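Local coordinates for chitin elicitor-binding protein (Oryza sativa subsp. japonica, PDB 5JCD) that binds chitin oligosaccharides at the rice cell surface and helps pass on the elicitor signal that triggers defence responses, at residues A[34-39]-A[64-69]; A[77-82]-A[130-135]; A[112-117]-A[126-131]. One frame throughout, in Å; residues are numbered along the deposited sequence.

Contact 1: residues A[34-39]-A[64-69]; sequences FNTTTL and VKIPFR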
loop_
_atom_site.group_PDB
_atom_site.type_symbol
_atom_site.label_atom_id
_atom_site.label_comp_id
_atom_site.label_asym_id
_atom_site.label_seq_id
_atom_site.Cartn_x
_atom_site.Cartn_y
_atom_site.Cartn_z
ATOM N N PHE A 34 -9.904 -6.058 -2.182
ATOM C CA PHE A 34 -9.316 -5.335 -1.076
ATOM C C PHE A 34 -10.233 -5.282 0.135
ATOM O O PHE A 34 -9.811 -5.644 1.237
ATOM C CB PHE A 34 -8.811 -3.957 -1.541
ATOM C CG PHE A 34 -7.488 -4.032 -2.244
ATOM C CD1 PHE A 34 -6.299 -3.951 -1.526
ATOM C CD2 PHE A 34 -7.426 -4.252 -3.613
ATOM C CE1 PHE A 34 -5.063 -4.050 -2.168
ATOM C CE2 PHE A 34 -6.190 -4.372 -4.261
ATOM C CZ PHE A 34 -5.009 -4.275 -3.533
ATOM N N ASN A 35 -11.491 -4.903 -0.094
ATOM C CA ASN A 35 -12.502 -4.828 0.961
ATOM C C ASN A 35 -12.048 -3.934 2.120
ATOM O O ASN A 35 -12.312 -4.219 3.284
ATOM C CB ASN A 35 -12.886 -6.228 1.457
ATOM C CG ASN A 35 -14.258 -6.255 2.112
ATOM O OD1 ASN A 35 -15.130 -5.449 1.768
ATOM N ND2 ASN A 35 -14.465 -7.194 3.037
ATOM N N THR A 36 -11.357 -2.854 1.787
ATOM C CA THR A 36 -10.790 -1.967 2.794
ATOM C C THR A 36 -11.497 -0.629 2.822
ATOM O O THR A 36 -11.277 0.197 3.704
ATOM C CB THR A 36 -9.321 -1.686 2.485
ATOM O OG1 THR A 36 -9.207 -1.111 1.173
ATOM C CG2 THR A 36 -8.521 -2.963 2.560
ATOM N N THR A 37 -12.369 -0.440 1.850
ATOM C CA THR A 37 -13.029 0.826 1.630
ATOM C C THR A 37 -14.295 0.508 0.847
ATOM O O THR A 37 -14.427 -0.581 0.306
ATOM C CB THR A 37 -12.120 1.809 0.833
ATOM O OG1 THR A 37 -12.817 3.031 0.591
ATOM C CG2 THR A 37 -11.717 1.230 -0.511
ATOM N N THR A 38 -15.224 1.446 0.797
ATOM C CA THR A 38 -16.425 1.269 0.007
ATOM C C THR A 38 -16.157 1.744 -1.409
ATOM O O THR A 38 -15.188 2.468 -1.662
ATOM C CB THR A 38 -17.627 2.090 0.574
ATOM O OG1 THR A 38 -17.398 3.493 0.376
ATOM C CG2 THR A 38 -17.855 1.801 2.064
ATOM N N LEU A 39 -17.033 1.348 -2.328
ATOM C CA LEU A 39 -16.959 1.820 -3.703
ATOM C C LEU A 39 -16.920 3.341 -3.857
ATOM O O LEU A 39 -16.043 3.844 -4.547
ATOM C CB LEU A 39 -18.082 1.227 -4.555
ATOM C CG LEU A 39 -18.215 1.827 -5.957
ATOM C CD1 LEU A 39 -16.997 1.525 -6.821
ATOM C CD2 LEU A 39 -19.490 1.335 -6.632
ATOM N N VAL A 64 -4.208 2.716 -9.377
ATOM C CA VAL A 64 -5.405 3.102 -8.669
ATOM C C VAL A 64 -5.046 3.352 -7.234
ATOM O O VAL A 64 -4.410 2.525 -6.588
ATOM C CB VAL A 64 -6.475 1.979 -8.661
ATOM C CG1 VAL A 64 -7.754 2.448 -7.929
ATOM C CG2 VAL A 64 -6.798 1.536 -10.060
ATOM N N LYS A 65 -5.504 4.479 -6.716
ATOM C CA LYS A 65 -5.301 4.800 -5.328
ATOM C C LYS A 65 -6.272 3.998 -4.483
ATOM O O LYS A 65 -7.473 4.123 -4.631
ATOM C CB LYS A 65 -5.551 6.276 -5.135
ATOM C CG LYS A 65 -4.859 6.895 -3.931
ATOM C CD LYS A 65 -4.991 8.419 -4.027
ATOM C CE LYS A 65 -4.151 9.165 -3.019
ATOM N NZ LYS A 65 -4.534 8.869 -1.627
ATOM N N ILE A 66 -5.758 3.207 -3.562
ATOM C CA ILE A 66 -6.632 2.402 -2.727
ATOM C C ILE A 66 -6.460 2.785 -1.261
ATOM O O ILE A 66 -5.404 2.580 -0.699
ATOM C CB ILE A 66 -6.405 0.888 -2.956
ATOM C CG1 ILE A 66 -6.631 0.570 -4.445
ATOM C CG2 ILE A 66 -7.311 0.057 -2.037
ATOM C CD1 ILE A 66 -6.516 -0.861 -4.807
ATOM N N PRO A 67 -7.497 3.409 -0.672
ATOM C CA PRO A 67 -7.546 3.839 0.736
ATOM C C PRO A 67 -7.873 2.699 1.674
ATOM O O PRO A 67 -8.541 1.747 1.271
ATOM C CB PRO A 67 -8.677 4.887 0.767
ATOM C CG PRO A 67 -9.409 4.765 -0.508
ATOM C CD PRO A 67 -8.738 3.731 -1.393
ATOM N N PHE A 68 -7.365 2.763 2.895
ATOM C CA PHE A 68 -7.701 1.746 3.868
ATOM C C PHE A 68 -7.455 2.242 5.278
ATOM O O PHE A 68 -6.833 3.273 5.478
ATOM C CB PHE A 68 -6.904 0.452 3.608
ATOM C CG PHE A 68 -5.410 0.636 3.611
ATOM C CD1 PHE A 68 -4.686 0.530 4.790
ATOM C CD2 PHE A 68 -4.730 0.916 2.428
ATOM C CE1 PHE A 68 -3.317 0.707 4.785
ATOM C CE2 PHE A 68 -3.375 1.095 2.422
ATOM C CZ PHE A 68 -2.657 0.991 3.592
ATOM N N ARG A 69 -7.933 1.483 6.254
ATOM C CA ARG A 69 -7.687 1.805 7.636
ATOM C C ARG A 69 -6.343 1.289 8.079
ATOM O O ARG A 69 -6.049 0.118 7.959
ATOM C CB ARG A 69 -8.796 1.248 8.524
ATOM C CG ARG A 69 -9.084 2.126 9.742
ATOM C CD ARG A 69 -9.289 1.288 10.993
ATOM N NE ARG A 69 -10.312 0.270 10.770
ATOM C CZ ARG A 69 -10.615 -0.688 11.636
ATOM N NH1 ARG A 69 -9.968 -0.756 12.789
ATOM N NH2 ARG A 69 -11.564 -1.572 11.356
HETATM O O HOH W 1 -9.811 -0.310 5.716
#

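Contact 2: residues A[77-82]-A[130-135]; sequences GQSDRL and IPLPCS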
loop_
_atom_site.group_PDB
_atom_site.type_symbol
_atom_site.label_atom_id
_atom_site.label_comp_id
_atom_site.label_asym_id
_atom_site.label_seq_id
_atom_site.Cartn_x
_atom_site.Cartn_y
_atom_site.Cartn_z
ATOM N N GLY A 77 3.016 0.584 11.130
ATOM C CA GLY A 77 1.640 0.768 10.723
ATOM C C GLY A 77 1.279 -0.289 9.692
ATOM O O GLY A 77 2.013 -0.490 8.742
ATOM N N GLN A 78 0.150 -0.961 9.866
ATOM C CA GLN A 78 -0.284 -1.986 8.922
ATOM C C GLN A 78 -1.748 -1.795 8.602
ATOM O O GLN A 78 -2.499 -1.315 9.442
ATOM C CB GLN A 78 -0.071 -3.387 9.520
ATOM C CG GLN A 78 1.387 -3.636 9.872
ATOM C CD GLN A 78 1.567 -4.785 10.814
ATOM O OE1 GLN A 78 0.789 -4.961 11.752
ATOM N NE2 GLN A 78 2.581 -5.606 10.549
ATOM N N SER A 79 -2.152 -2.158 7.391
ATOM C CA SER A 79 -3.565 -2.133 7.035
ATOM C C SER A 79 -4.285 -3.052 8.033
ATOM O O SER A 79 -3.818 -4.146 8.345
ATOM C CB SER A 79 -3.757 -2.595 5.587
ATOM O OG SER A 79 -3.267 -3.909 5.384
ATOM N N ASP A 80 -5.395 -2.580 8.575
ATOM C CA ASP A 80 -5.952 -3.150 9.800
ATOM C C ASP A 80 -6.732 -4.462 9.602
ATOM O O ASP A 80 -7.950 -4.455 9.409
ATOM C CB ASP A 80 -6.822 -2.095 10.457
ATOM C CG ASP A 80 -7.245 -2.468 11.857
ATOM O OD1 ASP A 80 -6.761 -3.476 12.396
ATOM O OD2 ASP A 80 -8.039 -1.708 12.429
ATOM N N ARG A 81 -6.015 -5.579 9.678
ATOM C CA ARG A 81 -6.571 -6.926 9.467
ATOM C C ARG A 81 -7.248 -7.108 8.111
ATOM O O ARG A 81 -7.951 -8.083 7.899
ATOM C CB ARG A 81 -7.483 -7.357 10.626
ATOM C CG ARG A 81 -6.792 -7.296 11.985
ATOM C CD ARG A 81 -5.738 -8.385 12.109
ATOM N NE ARG A 81 -4.734 -8.099 13.136
ATOM C CZ ARG A 81 -3.949 -9.019 13.696
ATOM N NH1 ARG A 81 -4.059 -10.298 13.344
ATOM N NH2 ARG A 81 -3.058 -8.664 14.614
ATOM N N LEU A 82 -7.009 -6.164 7.203
ATOM C CA LEU A 82 -7.459 -6.222 5.815
ATOM C C LEU A 82 -6.310 -5.728 4.966
ATOM O O LEU A 82 -5.441 -5.009 5.472
ATOM C CB LEU A 82 -8.658 -5.307 5.612
ATOM C CG LEU A 82 -9.933 -5.797 6.286
ATOM C CD1 LEU A 82 -10.986 -4.698 6.354
ATOM C CD2 LEU A 82 -10.450 -7.009 5.515
ATOM N N ILE A 130 -2.988 -9.592 4.647
ATOM C CA ILE A 130 -1.900 -8.885 3.983
ATOM C C ILE A 130 -1.676 -7.520 4.668
ATOM O O ILE A 130 -2.509 -6.625 4.567
ATOM C CB ILE A 130 -2.227 -8.674 2.487
ATOM C CG1 ILE A 130 -2.625 -9.998 1.819
ATOM C CG2 ILE A 130 -1.075 -8.002 1.761
ATOM C CD1 ILE A 130 -1.549 -11.087 1.865
ATOM N N PRO A 131 -0.543 -7.354 5.362
ATOM C CA PRO A 131 -0.280 -6.099 6.076
ATOM C C PRO A 131 0.301 -4.994 5.186
ATOM O O PRO A 131 1.490 -4.715 5.275
ATOM C CB PRO A 131 0.779 -6.511 7.093
ATOM C CG PRO A 131 1.567 -7.581 6.362
ATOM C CD PRO A 131 0.554 -8.322 5.518
ATOM N N LEU A 132 -0.521 -4.360 4.358
ATOM C CA LEU A 132 -0.061 -3.205 3.572
ATOM C C LEU A 132 0.587 -2.139 4.460
ATOM O O LEU A 132 0.095 -1.825 5.561
ATOM C CB LEU A 132 -1.229 -2.599 2.799
ATOM C CG LEU A 132 -1.983 -3.612 1.935
ATOM C CD1 LEU A 132 -3.230 -3.001 1.366
ATOM C CD2 LEU A 132 -1.070 -4.088 0.800
ATOM N N PRO A 133 1.706 -1.588 3.993
ATOM C CA PRO A 133 2.456 -0.638 4.814
ATOM C C PRO A 133 1.778 0.737 4.929
ATOM O O PRO A 133 1.250 1.295 3.959
ATOM C CB PRO A 133 3.790 -0.533 4.074
ATOM C CG PRO A 133 3.423 -0.756 2.646
ATOM C CD PRO A 133 2.256 -1.701 2.631
ATOM N N CYS A 134 1.811 1.282 6.134
ATOM C CA CYS A 134 1.171 2.551 6.400
ATOM C C CYS A 134 1.732 3.138 7.673
ATOM O O CYS A 134 2.580 2.540 8.325
ATOM C CB CYS A 134 -0.358 2.385 6.529
ATOM S SG CYS A 134 -0.932 1.263 7.852
ATOM N N SER A 135 1.249 4.327 8.008
ATOM C CA SER A 135 1.615 4.985 9.245
ATOM C C SER A 135 0.569 6.023 9.557
ATOM O O SER A 135 -0.182 6.457 8.667
ATOM C CB SER A 135 2.976 5.666 9.124
ATOM O OG SER A 135 3.334 6.309 10.339
#

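Contact 3: residues A[112-117]-A[126-131]; sequences AANNIP and QTLWIP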
loop_
_atom_site.group_PDB
_atom_site.type_symbol
_atom_site.label_atom_id
_atom_site.label_comp_id
_atom_site.label_asym_id
_atom_site.label_seq_id
_atom_site.Cartn_x
_atom_site.Cartn_y
_atom_site.Cartn_z
ATOM N N ALA A 112 5.273 -13.249 9.132
ATOM C CA ALA A 112 5.156 -12.799 10.519
ATOM C C ALA A 112 3.724 -12.422 10.894
ATOM O O ALA A 112 3.252 -12.772 11.974
ATOM C CB ALA A 112 6.091 -11.628 10.775
ATOM N N ALA A 113 3.024 -11.761 9.974
ATOM C CA ALA A 113 1.666 -11.283 10.214
ATOM C C ALA A 113 0.623 -12.388 10.407
ATOM O O ALA A 113 -0.379 -12.187 11.093
ATOM C CB ALA A 113 1.238 -10.353 9.080
ATOM N N ASN A 114 0.834 -13.548 9.803
ATOM C CA ASN A 114 -0.168 -14.602 9.917
ATOM C C ASN A 114 0.242 -15.700 10.886
ATOM O O ASN A 114 -0.385 -16.757 10.945
ATOM C CB ASN A 114 -0.515 -15.165 8.543
ATOM C CG ASN A 114 -1.199 -14.145 7.656
ATOM O OD1 ASN A 114 -2.422 -14.012 7.671
ATOM N ND2 ASN A 114 -0.407 -13.416 6.872
ATOM N N ASN A 115 1.302 -15.421 11.641
ATOM C CA ASN A 115 1.792 -16.252 12.753
ATOM C C ASN A 115 2.088 -17.715 12.472
ATOM O O ASN A 115 3.066 -18.257 12.981
ATOM C CB ASN A 115 0.799 -16.195 13.922
ATOM C CG ASN A 115 1.021 -14.997 14.816
ATOM O OD1 ASN A 115 2.129 -14.458 14.889
ATOM N ND2 ASN A 115 -0.036 -14.564 15.500
ATOM N N ILE A 116 1.254 -18.344 11.657
ATOM C CA ILE A 116 1.421 -19.750 11.319
ATOM C C ILE A 116 2.690 -20.015 10.486
ATOM O O ILE A 116 3.337 -21.057 10.658
ATOM C CB ILE A 116 0.165 -20.302 10.590
ATOM C CG1 ILE A 116 -1.096 -20.023 11.423
ATOM C CG2 ILE A 116 0.317 -21.790 10.311
ATOM C CD1 ILE A 116 -2.383 -20.532 10.800
ATOM N N PRO A 117 3.055 -19.090 9.575
ATOM C CA PRO A 117 4.310 -19.432 8.898
ATOM C C PRO A 117 5.568 -19.085 9.692
ATOM O O PRO A 117 5.762 -17.948 10.121
ATOM C CB PRO A 117 4.248 -18.646 7.583
ATOM C CG PRO A 117 3.039 -17.799 7.640
ATOM C CD PRO A 117 2.364 -17.949 8.949
ATOM N N GLN A 126 -6.781 -21.241 2.339
ATOM C CA GLN A 126 -6.441 -20.588 3.593
ATOM C C GLN A 126 -6.526 -19.056 3.424
ATOM O O GLN A 126 -6.227 -18.527 2.349
ATOM C CB GLN A 126 -5.021 -20.982 3.988
ATOM C CG GLN A 126 -4.435 -20.237 5.175
ATOM C CD GLN A 126 -2.988 -20.609 5.409
ATOM O OE1 GLN A 126 -2.391 -21.340 4.620
ATOM N NE2 GLN A 126 -2.422 -20.125 6.500
ATOM N N THR A 127 -6.965 -18.353 4.467
ATOM C CA THR A 127 -7.021 -16.897 4.414
ATOM C C THR A 127 -5.777 -16.272 5.039
ATOM O O THR A 127 -5.363 -16.636 6.144
ATOM C CB THR A 127 -8.241 -16.335 5.146
ATOM O OG1 THR A 127 -8.251 -16.851 6.476
ATOM C CG2 THR A 127 -9.546 -16.706 4.432
ATOM N N LEU A 128 -5.190 -15.324 4.318
ATOM C CA LEU A 128 -4.002 -14.618 4.782
ATOM C C LEU A 128 -4.323 -13.131 4.967
ATOM O O LEU A 128 -4.982 -12.515 4.119
ATOM C CB LEU A 128 -2.859 -14.769 3.773
ATOM C CG LEU A 128 -2.312 -16.141 3.383
ATOM C CD1 LEU A 128 -1.368 -16.015 2.195
ATOM C CD2 LEU A 128 -1.590 -16.764 4.564
ATOM N N TRP A 129 -3.884 -12.564 6.086
ATOM C CA TRP A 129 -3.947 -11.117 6.280
ATOM C C TRP A 129 -2.746 -10.490 5.595
ATOM O O TRP A 129 -1.611 -10.793 5.947
ATOM C CB TRP A 129 -3.913 -10.764 7.770
ATOM C CG TRP A 129 -3.714 -9.287 8.041
ATOM C CD1 TRP A 129 -4.209 -8.238 7.303
ATOM C CD2 TRP A 129 -2.934 -8.697 9.097
ATOM N NE1 TRP A 129 -3.809 -7.044 7.848
ATOM C CE2 TRP A 129 -3.025 -7.287 8.948
ATOM C CE3 TRP A 129 -2.181 -9.219 10.163
ATOM C CZ2 TRP A 129 -2.388 -6.389 9.821
ATOM C CZ3 TRP A 129 -1.545 -8.323 11.037
ATOM C CH2 TRP A 129 -1.652 -6.918 10.854
ATOM N N ILE A 130 -2.988 -9.592 4.647
ATOM C CA ILE A 130 -1.900 -8.885 3.983
ATOM C C ILE A 130 -1.676 -7.520 4.668
ATOM O O ILE A 130 -2.509 -6.625 4.567
ATOM C CB ILE A 130 -2.227 -8.674 2.487
ATOM C CG1 ILE A 130 -2.625 -9.998 1.819
ATOM C CG2 ILE A 130 -1.075 -8.002 1.761
ATOM C CD1 ILE A 130 -1.549 -11.087 1.865
ATOM N N PRO A 131 -0.543 -7.354 5.362
ATOM C CA PRO A 131 -0.280 -6.099 6.076
ATOM C C PRO A 131 0.301 -4.994 5.186
ATOM O O PRO A 131 1.490 -4.715 5.275
ATOM C CB PRO A 131 0.779 -6.511 7.093
ATOM C CG PRO A 131 1.567 -7.581 6.362
ATOM C CD PRO A 131 0.554 -8.322 5.518
#

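Contact 1: residues A[34-39]-A[64-69]
Thr36 reaches across to strand 64-69 with every atom of its side chain. Its CB rests 3.4 Å from CB of Phe68, the two side chains lying next to each other and pointing the same way. From there the branches part. OG1, held between the backbone N and the carbonyl carbon (chi1 58°), donates to the carbonyl of Pro67, with 2.9 Å between OG1 and Pro67 O and the donor tilted 16° from the carbonyl plane; CG2 stays over CB of Phe68. Methyl CG2 of Thr37 comes to 3.7 Å from that same Pro67 O. One water joins the backbones, donating to Thr36 O and accepting from Arg69 N.

At the other end CD1 of Ile66 sits over a face of the Phe34 ring, a CH-pi contact 3.8 Å from CD1 to the ring centroid. With an alanine at Phe34 that methyl would probably lose its aromatic cover and a gap would open above Ile66. Phe34 also meets Tyr19 edge-to-face. The contact thus sets the turn between helices 27-34 and 39-45 against strand 63-72, which pairs antiparallel with strand 12-20, while Leu42 and Ala45 of helix 39-45 pack on Pro67.

Contact 2: residues A[77-82]-A[130-135]
Ser79 and Leu132 carry the backbone pairing between these two segments. Ser79 N donates to Leu132 O, 2.9 Å away, and Cys134 N donates to Gly77 O over a longer 3.2 Å. Between them, Gln78 and Pro133 form an antiparallel non-hydrogen-bonded pair, and CA of Gln78 adds a CA-H...O contact to Leu132 O at 3.4 Å.

Among the side chains, Ser79 does the polar work. Its OG, set between the backbone N and the carbonyl carbon (chi1 59°), faces the turn centred on Pro131 and accepts a weak, bent bond from Leu132 N, 3.0 Å from N to OG; it also sits doubtfully close to Leu82 O in its own segment.

Packing fills the rest. The extended Gln78 chain crosses the ring of Pro131, whose CB is 4.0 Å from Gln78 CG, and CB of Leu132 lies 3.5 Å from Ser79 OG. Cys134 SG, 3.2 Å from Gln78 N, is disulfide-bonded to Cys70. Strand 76-79 pairs antiparallel with both 63-72 and 133-134 in the mixed sheet, and Phe68 of strand 63-72 packs against Ser79, Leu132 and Cys134.

Contact 3: residues A[112-117]-A[126-131]
Gln126 faces Ile116 at the start of the strand segment, its NE2 4.3 Å from Ile116 CD1, a loose touch; its OE1 accepts from Asn123 N. Thr127, an experimentally identified chitin-binding residue, begins strand 127-129. Leu128 presents its CA to OD1 of Asn114 at 3.3 Å, and its CD2 approaches the amide carbon.

At Trp129 the Asn114 amide grips the backbone twice. Trp129 N donates to OD1 at 2.6 Å, nearly straight at 160°, in the carbonyl plane and on a lone pair, while ND2 donates to Trp129 O at 3.0 Å with that oxygen somewhat out of the amide plane. Both ends of the amide are used, which fixes its rotation; ND2 also donates to Ile110 O. This is the LysM fold at work, the residue just past its second helix, 107-113, tied to the returning strand of the two-stranded antiparallel sheet 84-86/127-129. Asn114 itself is an experimentally established chitin-binding residue.

The Trp129 ring, its CG anti to the backbone N (chi1 169°), swings toward the helix end, CE3 resting 3.8 Å from Ala113 CB with Ala113 O at the ring edge. Its NE1 donates to Ser79 O. Last comes Pro131, CG 3.9 Å from Ala113 CB.

From the N terminus, contact 1 comes first: the chain leaves helix 27-34, turns through helix 39-45 and returns on strand 63-72, closing a loop with 24 residues between its segments. On the next strand, 76-79, contact 2 opens; its far side is met only 48 residues on, once the chain has passed through helices 93-100 and 107-113. Contact 3 opens within that excursion and ends on the same stretch as contact 2, sharing Ile130 and Pro131, so it largely nests inside contact 2. Contacts 1 and 2 meet through Phe68, which packs on Ser79 and Cys134, joining the central sheet, while Trp129 NE1 to Ser79 O links the LysM unit to it.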